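Local coordinates for TNF receptor-associated factor 5 (Mus musculus, PDB 4GJH), which probably acts as a trimeric adaptor in TNF-receptor-family and immune signalling, its TRAF domain recognising the tails of receptors or partner proteins, at residues 84-89 / 133-138; 26-31 / 46-51; 100-105 / 118-123. One frame throughout, in Å; residues are numbered along the deposited sequence.

Contact 1: residues 84-89 / 133-138; sequences VVMRGE and DGEMNI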
loop_
_atom_site.group_PDB
_atom_site.type_symbol
_atom_site.label_atom_id
_atom_site.label_comp_id
_atom_site.label_asym_id
_atom_site.label_seq_id
_atom_site.Cartn_x
_atom_site.Cartn_y
_atom_site.Cartn_z
ATOM N N VAL C 84 12.981 -10.341 13.609
ATOM C CA VAL C 84 13.094 -9.144 14.453
ATOM C C VAL C 84 11.776 -8.391 14.635
ATOM O O VAL C 84 11.170 -7.925 13.665
ATOM C CB VAL C 84 14.057 -8.106 13.855
ATOM C CG1 VAL C 84 14.056 -6.880 14.725
ATOM C CG2 VAL C 84 15.447 -8.670 13.690
ATOM N N VAL C 85 11.353 -8.251 15.883
ATOM C CA VAL C 85 10.238 -7.379 16.216
ATOM C C VAL C 85 10.743 -5.954 16.347
ATOM O O VAL C 85 11.673 -5.684 17.114
ATOM C CB VAL C 85 9.596 -7.765 17.548
ATOM C CG1 VAL C 85 8.459 -6.825 17.875
ATOM C CG2 VAL C 85 9.129 -9.200 17.518
ATOM N N MET C 86 10.129 -5.042 15.608
ATOM C CA MET C 86 10.535 -3.653 15.657
ATOM C C MET C 86 9.515 -2.900 16.467
ATOM O O MET C 86 8.447 -3.430 16.749
ATOM C CB MET C 86 10.613 -3.079 14.246
ATOM C CG MET C 86 11.342 -3.981 13.268
ATOM S SD MET C 86 11.572 -3.222 11.655
ATOM C CE MET C 86 12.571 -1.819 12.125
ATOM N N ARG C 87 9.844 -1.670 16.846
ATOM C CA ARG C 87 8.864 -0.798 17.481
ATOM C C ARG C 87 7.795 -0.400 16.463
ATOM O O ARG C 87 8.094 0.133 15.397
ATOM C CB ARG C 87 9.518 0.446 18.077
ATOM C CG ARG C 87 8.505 1.453 18.595
ATOM C CD ARG C 87 9.149 2.502 19.493
ATOM N NE ARG C 87 10.257 3.193 18.840
ATOM C CZ ARG C 87 11.351 3.604 19.470
ATOM N NH1 ARG C 87 11.485 3.378 20.769
ATOM N NH2 ARG C 87 12.313 4.227 18.804
ATOM N N GLY C 88 6.542 -0.684 16.792
ATOM C CA GLY C 88 5.436 -0.334 15.928
ATOM C C GLY C 88 4.701 0.912 16.402
ATOM O O GLY C 88 4.743 1.264 17.589
ATOM N N GLU C 89 4.032 1.585 15.465
ATOM C CA GLU C 89 3.294 2.797 15.776
ATOM C C GLU C 89 2.130 2.499 16.736
ATOM O O GLU C 89 1.745 3.351 17.540
ATOM C CB GLU C 89 2.820 3.497 14.495
ATOM C CG GLU C 89 2.024 4.787 14.732
ATOM C CD GLU C 89 1.387 5.370 13.453
ATOM O OE1 GLU C 89 1.812 5.003 12.333
ATOM O OE2 GLU C 89 0.453 6.203 13.564
ATOM N N ASP C 133 11.440 -1.489 23.192
ATOM C CA ASP C 133 11.822 -0.383 24.034
ATOM C C ASP C 133 12.498 0.681 23.190
ATOM O O ASP C 133 12.251 1.877 23.357
ATOM C CB ASP C 133 12.773 -0.871 25.111
ATOM C CG ASP C 133 12.789 0.028 26.301
ATOM O OD1 ASP C 133 12.304 1.166 26.169
ATOM O OD2 ASP C 133 13.278 -0.397 27.364
ATOM N N GLY C 134 13.362 0.246 22.284
ATOM C CA GLY C 134 13.966 1.170 21.349
ATOM C C GLY C 134 13.484 0.882 19.951
ATOM O O GLY C 134 12.329 0.549 19.733
ATOM N N GLU C 135 14.389 0.990 18.997
ATOM C CA GLU C 135 14.046 0.790 17.609
ATOM C C GLU C 135 13.627 -0.663 17.340
ATOM O O GLU C 135 12.693 -0.908 16.577
ATOM C CB GLU C 135 15.213 1.234 16.715
ATOM C CG GLU C 135 14.881 1.308 15.242
ATOM C CD GLU C 135 13.541 1.970 14.998
ATOM O OE1 GLU C 135 13.333 3.101 15.499
ATOM O OE2 GLU C 135 12.688 1.353 14.321
ATOM N N MET C 136 14.292 -1.627 17.967
ATOM C CA MET C 136 13.940 -3.030 17.734
ATOM C C MET C 136 14.498 -4.008 18.758
ATOM O O MET C 136 15.635 -3.881 19.196
ATOM C CB MET C 136 14.354 -3.472 16.332
ATOM C CG MET C 136 15.765 -3.160 15.991
ATOM S SD MET C 136 16.124 -3.528 14.256
ATOM C CE MET C 136 17.622 -2.561 13.991
ATOM N N ASN C 137 13.687 -4.996 19.125
ATOM C CA ASN C 137 14.115 -6.040 20.045
ATOM C C ASN C 137 15.297 -6.872 19.531
ATOM O O ASN C 137 15.636 -6.834 18.341
ATOM C CB ASN C 137 12.940 -6.946 20.374
ATOM C CG ASN C 137 11.872 -6.238 21.180
ATOM O OD1 ASN C 137 12.083 -5.135 21.703
ATOM N ND2 ASN C 137 10.723 -6.883 21.310
ATOM N N ILE C 138 15.926 -7.619 20.437
ATOM C CA ILE C 138 17.021 -8.484 20.040
ATOM C C ILE C 138 16.501 -9.503 19.047
ATOM O O ILE C 138 15.390 -10.009 19.189
ATOM C CB ILE C 138 17.656 -9.219 21.244
ATOM C CG1 ILE C 138 18.539 -8.265 22.060
ATOM C CG2 ILE C 138 18.470 -10.428 20.775
ATOM C CD1 ILE C 138 17.869 -7.715 23.320
#

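Contact 2: residues 26-31 / 46-51; sequences LIWKVT and VSVFSQ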
loop_
_atom_site.group_PDB
_atom_site.type_symbol
_atom_site.label_atom_id
_atom_site.label_comp_id
_atom_site.label_asym_id
_atom_site.label_seq_id
_atom_site.Cartn_x
_atom_site.Cartn_y
_atom_site.Cartn_z
ATOM N N LEU C 26 6.802 -11.882 4.304
ATOM C CA LEU C 26 7.885 -11.128 3.693
ATOM C C LEU C 26 8.624 -11.990 2.705
ATOM O O LEU C 26 9.056 -13.094 3.037
ATOM C CB LEU C 26 8.880 -10.710 4.755
ATOM C CG LEU C 26 10.060 -9.763 4.485
ATOM C CD1 LEU C 26 11.380 -10.160 5.163
ATOM C CD2 LEU C 26 10.207 -9.166 3.113
ATOM N N ILE C 27 8.780 -11.490 1.490
ATOM C CA ILE C 27 9.699 -12.119 0.550
ATOM C C ILE C 27 10.814 -11.137 0.247
ATOM O O ILE C 27 10.583 -10.019 -0.187
ATOM C CB ILE C 27 8.998 -12.586 -0.720
ATOM C CG1 ILE C 27 7.833 -13.489 -0.337
ATOM C CG2 ILE C 27 9.993 -13.293 -1.629
ATOM C CD1 ILE C 27 7.461 -14.439 -1.393
ATOM N N TRP C 28 12.031 -11.572 0.513
ATOM C CA TRP C 28 13.174 -10.687 0.579
ATOM C C TRP C 28 14.155 -11.095 -0.504
ATOM O O TRP C 28 14.798 -12.136 -0.418
ATOM C CB TRP C 28 13.807 -10.808 1.966
ATOM C CG TRP C 28 14.970 -9.924 2.188
ATOM C CD1 TRP C 28 15.401 -8.914 1.388
ATOM C CD2 TRP C 28 15.875 -9.972 3.295
ATOM N NE1 TRP C 28 16.511 -8.316 1.935
ATOM C CE2 TRP C 28 16.822 -8.954 3.107
ATOM C CE3 TRP C 28 15.968 -10.776 4.430
ATOM C CZ2 TRP C 28 17.852 -8.723 4.008
ATOM C CZ3 TRP C 28 16.985 -10.543 5.316
ATOM C CH2 TRP C 28 17.912 -9.519 5.101
ATOM N N LYS C 29 14.248 -10.286 -1.546
ATOM C CA LYS C 29 15.190 -10.567 -2.618
ATOM C C LYS C 29 16.571 -10.037 -2.253
ATOM O O LYS C 29 16.758 -8.844 -1.953
ATOM C CB LYS C 29 14.711 -9.953 -3.944
ATOM C CG LYS C 29 15.786 -9.889 -5.013
ATOM C CD LYS C 29 15.244 -10.030 -6.420
ATOM C CE LYS C 29 15.087 -8.673 -7.081
ATOM N NZ LYS C 29 14.901 -8.815 -8.562
ATOM N N VAL C 30 17.546 -10.930 -2.279
ATOM C CA VAL C 30 18.918 -10.540 -2.007
ATOM C C VAL C 30 19.782 -10.656 -3.266
ATOM O O VAL C 30 20.111 -11.753 -3.720
ATOM C CB VAL C 30 19.489 -11.364 -0.860
ATOM C CG1 VAL C 30 20.865 -10.859 -0.494
ATOM C CG2 VAL C 30 18.567 -11.252 0.337
ATOM N N THR C 31 20.132 -9.510 -3.834
ATOM C CA THR C 31 20.898 -9.482 -5.069
ATOM C C THR C 31 22.352 -9.222 -4.747
ATOM O O THR C 31 22.679 -8.780 -3.644
ATOM C CB THR C 31 20.463 -8.330 -5.953
ATOM O OG1 THR C 31 20.773 -7.101 -5.284
ATOM C CG2 THR C 31 18.974 -8.395 -6.233
ATOM N N VAL C 46 28.723 -6.739 8.122
ATOM C CA VAL C 46 28.454 -8.027 8.731
ATOM C C VAL C 46 27.072 -8.590 8.397
ATOM O O VAL C 46 26.948 -9.779 8.106
ATOM C CB VAL C 46 28.594 -7.928 10.259
ATOM C CG1 VAL C 46 28.285 -9.260 10.888
ATOM C CG2 VAL C 46 29.977 -7.434 10.637
ATOM N N SER C 47 26.047 -7.736 8.447
ATOM C CA SER C 47 24.651 -8.184 8.316
ATOM C C SER C 47 23.806 -7.279 7.426
ATOM O O SER C 47 24.131 -6.113 7.222
ATOM C CB SER C 47 23.968 -8.313 9.688
ATOM O OG SER C 47 24.111 -7.131 10.459
ATOM N N VAL C 48 22.713 -7.831 6.910
ATOM C CA VAL C 48 21.818 -7.075 6.063
ATOM C C VAL C 48 20.413 -7.194 6.602
ATOM O O VAL C 48 20.072 -8.188 7.265
ATOM C CB VAL C 48 21.887 -7.560 4.599
ATOM C CG1 VAL C 48 23.200 -7.099 3.953
ATOM C CG2 VAL C 48 21.743 -9.072 4.521
ATOM N N PHE C 49 19.606 -6.173 6.314
ATOM C CA PHE C 49 18.226 -6.082 6.804
ATOM C C PHE C 49 17.229 -6.113 5.673
ATOM O O PHE C 49 17.525 -5.666 4.565
ATOM C CB PHE C 49 18.015 -4.773 7.552
ATOM C CG PHE C 49 18.741 -4.700 8.861
ATOM C CD1 PHE C 49 18.143 -5.158 10.036
ATOM C CD2 PHE C 49 20.020 -4.177 8.926
ATOM C CE1 PHE C 49 18.812 -5.093 11.255
ATOM C CE2 PHE C 49 20.696 -4.110 10.145
ATOM C CZ PHE C 49 20.089 -4.565 11.309
ATOM N N SER C 50 16.038 -6.627 5.954
ATOM C CA SER C 50 14.934 -6.464 5.027
ATOM C C SER C 50 14.280 -5.135 5.340
ATOM O O SER C 50 14.575 -4.497 6.346
ATOM C CB SER C 50 13.912 -7.589 5.180
ATOM O OG SER C 50 13.025 -7.341 6.258
ATOM N N GLN C 51 13.385 -4.716 4.470
ATOM C CA GLN C 51 12.525 -3.595 4.765
ATOM C C GLN C 51 11.494 -4.063 5.780
ATOM O O GLN C 51 11.180 -5.242 5.861
ATOM C CB GLN C 51 11.862 -3.105 3.473
ATOM C CG GLN C 51 12.829 -2.390 2.547
ATOM C CD GLN C 51 13.464 -1.162 3.205
ATOM O OE1 GLN C 51 12.869 -0.513 4.081
ATOM N NE2 GLN C 51 14.684 -0.848 2.795
#

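Contact 3: residues 100-105 / 118-123; sequences QRVTLM and ETFKAD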
loop_
_atom_site.group_PDB
_atom_site.type_symbol
_atom_site.label_atom_id
_atom_site.label_comp_id
_atom_site.label_asym_id
_atom_site.label_seq_id
_atom_site.Cartn_x
_atom_site.Cartn_y
_atom_site.Cartn_z
ATOM N N GLN C 100 3.228 -15.359 18.153
ATOM C CA GLN C 100 2.842 -16.021 16.911
ATOM C C GLN C 100 3.879 -17.026 16.455
ATOM O O GLN C 100 5.066 -16.844 16.686
ATOM C CB GLN C 100 2.648 -14.978 15.817
ATOM C CG GLN C 100 1.784 -13.785 16.246
ATOM C CD GLN C 100 0.361 -14.179 16.649
ATOM O OE1 GLN C 100 -0.468 -14.514 15.800
ATOM N NE2 GLN C 100 0.082 -14.145 17.949
ATOM N N ARG C 101 3.439 -18.085 15.791
ATOM C CA ARG C 101 4.397 -18.988 15.156
ATOM C C ARG C 101 5.073 -18.264 13.992
ATOM O O ARG C 101 4.452 -17.440 13.305
ATOM C CB ARG C 101 3.713 -20.275 14.686
ATOM C CG ARG C 101 4.527 -21.084 13.700
ATOM C CD ARG C 101 3.900 -22.451 13.445
ATOM N NE ARG C 101 3.745 -23.223 14.682
ATOM C CZ ARG C 101 4.735 -23.864 15.306
ATOM N NH1 ARG C 101 5.980 -23.831 14.821
ATOM N NH2 ARG C 101 4.482 -24.534 16.426
ATOM N N VAL C 102 6.348 -18.551 13.781
ATOM C CA VAL C 102 7.098 -17.920 12.699
ATOM C C VAL C 102 7.814 -18.958 11.849
ATOM O O VAL C 102 8.321 -19.955 12.350
ATOM C CB VAL C 102 8.136 -16.936 13.238
ATOM C CG1 VAL C 102 8.929 -16.325 12.102
ATOM C CG2 VAL C 102 7.468 -15.856 14.070
ATOM N N THR C 103 7.846 -18.726 10.547
ATOM C CA THR C 103 8.519 -19.646 9.646
ATOM C C THR C 103 9.516 -18.884 8.803
ATOM O O THR C 103 9.207 -17.825 8.268
ATOM C CB THR C 103 7.534 -20.396 8.738
ATOM O OG1 THR C 103 6.619 -21.155 9.543
ATOM C CG2 THR C 103 8.296 -21.341 7.812
ATOM N N LEU C 104 10.719 -19.438 8.716
ATOM C CA LEU C 104 11.848 -18.836 8.031
ATOM C C LEU C 104 12.194 -19.717 6.856
ATOM O O LEU C 104 12.219 -20.941 6.997
ATOM C CB LEU C 104 13.047 -18.783 8.970
ATOM C CG LEU C 104 12.871 -17.910 10.210
ATOM C CD1 LEU C 104 14.137 -17.937 11.075
ATOM C CD2 LEU C 104 12.561 -16.503 9.770
ATOM N N MET C 105 12.472 -19.108 5.706
ATOM C CA MET C 105 12.687 -19.881 4.487
ATOM C C MET C 105 13.728 -19.316 3.545
ATOM O O MET C 105 13.921 -18.103 3.435
ATOM C CB MET C 105 11.392 -20.043 3.710
ATOM C CG MET C 105 10.325 -20.853 4.401
ATOM S SD MET C 105 8.947 -21.124 3.265
ATOM C CE MET C 105 7.761 -19.961 3.948
ATOM N N GLU C 118 12.481 -23.505 8.399
ATOM C CA GLU C 118 12.541 -23.737 9.837
ATOM C C GLU C 118 11.397 -22.977 10.471
ATOM O O GLU C 118 11.185 -21.814 10.150
ATOM C CB GLU C 118 13.867 -23.236 10.409
ATOM C CG GLU C 118 15.073 -24.037 9.953
ATOM C CD GLU C 118 14.976 -25.499 10.360
ATOM O OE1 GLU C 118 14.486 -25.766 11.479
ATOM O OE2 GLU C 118 15.367 -26.379 9.559
ATOM N N THR C 119 10.653 -23.615 11.365
ATOM C CA THR C 119 9.550 -22.929 12.018
ATOM C C THR C 119 9.642 -23.026 13.537
ATOM O O THR C 119 10.262 -23.941 14.066
ATOM C CB THR C 119 8.200 -23.474 11.531
ATOM O OG1 THR C 119 7.125 -22.776 12.183
ATOM C CG2 THR C 119 8.087 -24.946 11.825
ATOM N N PHE C 120 9.043 -22.077 14.250
ATOM C CA PHE C 120 9.055 -22.158 15.706
ATOM C C PHE C 120 7.974 -21.315 16.359
ATOM O O PHE C 120 7.468 -20.381 15.759
ATOM C CB PHE C 120 10.442 -21.784 16.264
ATOM C CG PHE C 120 10.931 -20.447 15.810
ATOM C CD1 PHE C 120 10.498 -19.286 16.437
ATOM C CD2 PHE C 120 11.812 -20.340 14.749
ATOM C CE1 PHE C 120 10.936 -18.039 16.015
ATOM C CE2 PHE C 120 12.254 -19.103 14.322
ATOM C CZ PHE C 120 11.818 -17.947 14.956
ATOM N N LYS C 121 7.630 -21.651 17.599
ATOM C CA LYS C 121 6.663 -20.875 18.364
ATOM C C LYS C 121 7.427 -19.826 19.156
ATOM O O LYS C 121 8.458 -20.133 19.761
ATOM C CB LYS C 121 5.875 -21.778 19.315
ATOM C CG LYS C 121 4.553 -21.175 19.762
ATOM C CD LYS C 121 3.516 -21.210 18.631
ATOM C CE LYS C 121 2.339 -20.244 18.861
ATOM N NZ LYS C 121 1.497 -20.565 20.059
ATOM N N ALA C 122 6.941 -18.590 19.157
ATOM C CA ALA C 122 7.641 -17.521 19.867
ATOM C C ALA C 122 7.572 -17.706 21.384
ATOM O O ALA C 122 6.491 -17.676 21.983
ATOM C CB ALA C 122 7.115 -16.149 19.460
ATOM N N ASP C 123 8.746 -17.892 21.984
ATOM C CA ASP C 123 8.899 -18.072 23.422
ATOM C C ASP C 123 8.569 -16.822 24.244
ATOM O O ASP C 123 9.315 -15.853 24.227
ATOM C CB ASP C 123 10.333 -18.511 23.711
ATOM C CG ASP C 123 10.610 -18.662 25.192
ATOM O OD1 ASP C 123 9.645 -18.856 25.973
ATOM O OD2 ASP C 123 11.800 -18.582 25.569
#

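Contact 1: residues 84-89 / 133-138
R87 lays its guanidinium against the turn at D133-E135. G134 O and E135 N lie over one face, both displaced toward the rim, while D133 O comes in at the edge, near the plane. NH1 is 3.1 Å from D133 O and equally far from G134 O, but both angles are poor, so neither approach counts as a hydrogen bond. The E135 carboxylate stands almost perpendicular to the guanidinium, the planes 87° apart, and OE1 makes a long salt bridge of 3.6 Å to R87 NH2. The stronger partner of this carboxylate is R61, bound through OE2. A bend at chi3 (55°) turns the end of R87 back over the turn after a nearly straight start.

The other flat group is the N137 amide. The N137 side chain lies beside that of V85, pointing the same way, with ND2 4.0 Å from V85 CB. Its polar end is taken up elsewhere, ND2 donating to K130 O and S128 O, which ties the 133-138 loop to the chain just before it.

Two backbone bonds join the segments on either side of the M86-M136 pair. R87 N gives a nearly straight bond of 3.0 Å to E135 O, approaching from above the carbonyl plane. N137 N reaches V85 O at 2.9 Å, with a more bent N-H but close to the line of the C=O. Beside these bonds V84 CG1 packs on M136 CB at 3.8 Å. M86 is also backbone-bonded to R61.

This is a single beta bridge, where a loop joins the chain at M86, next to strand 78-85, a few residues before strand 142-147, within the antiparallel beta sandwich of the MATH (TRAF-C) domain.

Contact 2: residues 26-31 / 46-51
W28 meets S50 across the gap between the two sheets of the MATH beta sandwich: strand 25-30 belongs to one sheet and strand 48-54 to the other, and side chains rather than backbone bonds join them here.

The main interaction is a CH-pi contact. S50 CB sits over the five-membered ring of W28, 3.8 Å from its centroid and 18° off the ring normal. CG of W28 is anti to the backbone N (chi1 -178°), which carries the indole away from its own strand and under S50. V30 CG2 lies over the opposite face, so the ring is sandwiched between a residue of its own strand and one of the facing strand.

Apolar packing extends the contact at the far corner of the six-membered ring, where V48 CG2 lies 3.9 Å from W28 CH2. Separately, L26 CD1 lies against the S50 side chain, 3.4 Å from OG and 3.6 Å from CB.

Backbone oxygens also gather round the benzo part of the indole. V48 O lies at the ring edge in its plane, 3.3 Å from W28 CH2, whereas F49 O approaches CZ2 obliquely.

The S50 hydroxyl, buried in the sandwich, is doubly engaged: A64 N of the adjoining strand is bonded to OG, and S50 OG donates to Q51 O at 2.8 Å from above that carbonyl's plane.

Contact 3: residues 100-105 / 118-123
F120 turns its ring across the strand pair toward V102 and L104. CG lies between the backbone N and the carbonyl carbon (chi1 55°), and this swings the ring over the neighbouring strand instead of outward. L104 CD1 meets the ring at its edge, in plane, 3.9 Å from CE2, and the two side chains pass at a slant. V102 CB comes to 4.1 Å from CE1, and V102 O lies over one face, offset toward the rim. V102 and L104 also reach V168 of strand 164-170, continuing the apolar packing to the next strand.

On the other face R101, T103, T119 and K121 come together. R101 is bent at chi3 (-58°), bringing NH1 up to T119 OG1, the two side chains crossing at a slant. NH1 donates to T119 OG1 at 3.1 Å, the hydroxyl oxygen lying practically in the guanidinium plane. K121 crosses R101 at about a right angle, its CD 4.1 Å from R101 CB, and its CB lies over one guanidinium face; the two charged ends stay well apart, with NH2 and NZ separated by 6.2 Å.

Beneath these side chains the antiparallel hairpin is paired at V102-F120 and L104-E118, each a hydrogen-bonded pair with two N-H to O bonds. The bond from V102 N to F120 O is 2.9 Å and nearly straight.

T119 joins the side-chain and backbone networks. Its OG1 donates to V102 O at 3.1 Å, from 53° above the carbonyl plane, while V102 O also accepts the F120 amide. Since the T119 proton goes to V102 O, its oxygen can receive R101, and the positive guanidinium would be expected to polarise the hydroxyl and strengthen its donation to the backbone.

In the fold
Along the chain contact 2 closes first; contact 1 then opens, and the 100-105/118-123 hairpin is nested inside its loop. The centres are 17 to 18 Å apart. Contact 2 spans the sandwich: its strand 25-30 shares a sheet with the hairpin of contact 3, and its strand 48-54 shares the other sheet with strand 78-85 of contact 1. Contacts 1 and 2 touch, M136 CE lying 3.9 Å from F49 CE1, whereas contact 3 stays about 7 Å from either at the nearest atoms. Segments 84-89 and 26-31 also reach the trimer interface, where E89 O accepts from K29 NZ of a neighbouring subunit, joining one sandwich to the next at the surface.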